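Local coordinates for protein aminoglycoside phosphotransferase (Streptomyces rimosus, PDB 6FUC) that probably phosphorylates streptomycin at its 3'' hydroxyl with ATP as phosphate donor, a kinase reaction that confers antibiotic resistance, at residues 97-100 against 101-104. Residues are numbered along the deposited sequence; the frame is centred on the assembly and turned at random. Where two conformers were deposited one is given.
Sequences RASA and SMLR
Ser101 meets Ser99 one residue after the helix has begun: its CB lies 4.1 Å from Ser99 OG, a van der Waals approach beside the hydroxyl that caps the next residue. At Met102 the cap itself is made. The backbone N of Met102 donates to Ser99 OG over 2.9 Å with an N-H...O angle of 165°, a nearly straight bond that engages one of the amides of the first helical turn. The Ser99 hydroxyl is brought to this amide by chi1 of 67°, which sets OG between its own backbone N and carbonyl carbon. The return half of the exchange is unusual in its acceptor: Ser99 N points at Met102 SD, 3.6 Å away, a weak N-H...S bond. The sulfur is placed by CG lying anti to the carbonyl carbon and by an extended chi2, while the bend at chi3 (74°) turns the CE methyl back beside Ala98, 4.0 Å from its CA. Met102 is modelled in two conformers, so the sulfur bond and the CE contact are tentative. Ala98 CB also packs on Met102 CB at 3.7 Å, giving the thioether chain an apolar neighbour beside its polar one. Leu103 N bonds to Ser99 O at 2.8 Å, the first i to i+4 link of the helix, while the Leu103 side chain is buried against Ala229, Thr232 and Trp233 of helix 219-233. Arg104 N continues the pattern to Ala100 O at 3.0 Å, and the guanidinium leads away to a cation-pi contact with Trp239. With Ser99 as a firm N-cap, the geometry fits a capping box whose return arm is a weak bond to sulfur in place of the usual side-chain oxygen, opening helix 100-117 after strand 93-94 in this kinase-like phosphotransferase fold.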
loop_
_atom_site.group_PDB
_atom_site.type_symbol
_atom_site.label_atom_id
_atom_site.label_comp_id
_atom_site.label_asym_id
_atom_site.label_seq_id
_atom_site.Cartn_x
_atom_site.Cartn_y
_atom_site.Cartn_z
ATOM N N ARG A 97 10.897 7.817 -5.597
ATOM C CA ARG A 97 12.167 8.535 -5.605
ATOM C C ARG A 97 12.783 8.538 -7.002
ATOM O O ARG A 97 13.796 9.190 -7.203
ATOM C CB ARG A 97 13.126 7.983 -4.556
ATOM C CG ARG A 97 12.632 8.131 -3.117
ATOM C CD ARG A 97 13.719 7.664 -2.136
ATOM N N ALA A 98 12.207 7.795 -7.932
ATOM C CA ALA A 98 12.661 7.746 -9.313
ATOM C C ALA A 98 12.393 9.069 -9.995
ATOM O O ALA A 98 11.325 9.664 -9.862
ATOM C CB ALA A 98 11.951 6.595 -10.070
ATOM N N SER A 99 13.348 9.471 -10.811
ATOM C CA SER A 99 13.101 10.547 -11.759
ATOM C C SER A 99 12.033 10.175 -12.723
ATOM O O SER A 99 11.635 8.961 -12.906
ATOM C CB SER A 99 14.315 10.843 -12.632
ATOM O OG SER A 99 14.599 9.746 -13.521
ATOM N N ALA A 100 11.506 11.157 -13.436
ATOM C CA ALA A 100 10.562 10.838 -14.442
ATOM C C ALA A 100 11.054 9.879 -15.514
ATOM O O ALA A 100 10.303 9.027 -15.995
ATOM C CB ALA A 100 9.976 12.107 -15.133
ATOM N N SER A 101 12.291 10.038 -15.903
ATOM C CA SER A 101 12.818 9.089 -16.943
ATOM C C SER A 101 13.029 7.669 -16.383
ATOM O O SER A 101 12.750 6.684 -17.054
ATOM C CB SER A 101 14.144 9.524 -17.638
ATOM O OG SER A 101 14.548 8.561 -18.762
ATOM N N MET A 102 13.458 7.580 -15.157
ATOM C CA MET A 102 13.566 6.283 -14.491
ATOM C C MET A 102 12.184 5.613 -14.369
ATOM O O MET A 102 12.085 4.403 -14.607
ATOM C CB MET A 102 14.137 6.475 -13.105
ATOM C CG MET A 102 15.659 6.737 -12.957
ATOM S SD MET A 102 16.168 7.373 -11.333
ATOM C CE MET A 102 16.021 5.914 -10.338
ATOM N N LEU A 103 11.169 6.379 -13.959
ATOM C CA LEU A 103 9.836 5.757 -13.816
ATOM C C LEU A 103 9.347 5.313 -15.121
ATOM O O LEU A 103 8.689 4.256 -15.252
ATOM C CB LEU A 103 8.865 6.729 -13.107
ATOM C CG LEU A 103 7.541 6.131 -12.688
ATOM C CD1 LEU A 103 7.732 5.011 -11.657
ATOM C CD2 LEU A 103 6.597 7.170 -12.127
ATOM N N ARG A 104 9.610 6.115 -16.183
ATOM C CA ARG A 104 9.281 5.633 -17.466
ATOM C C ARG A 104 9.968 4.357 -17.864
ATOM O O ARG A 104 9.376 3.430 -18.406
ATOM C CB ARG A 104 9.557 6.741 -18.531
ATOM C CG ARG A 104 9.322 6.336 -19.941
ATOM C CD ARG A 104 7.894 6.070 -20.165
ATOM N NE ARG A 104 7.589 5.757 -21.551
ATOM C CZ ARG A 104 7.409 6.633 -22.485
ATOM N NH1 ARG A 104 7.480 7.937 -22.261
ATOM N NH2 ARG A 104 7.036 6.241 -23.701
#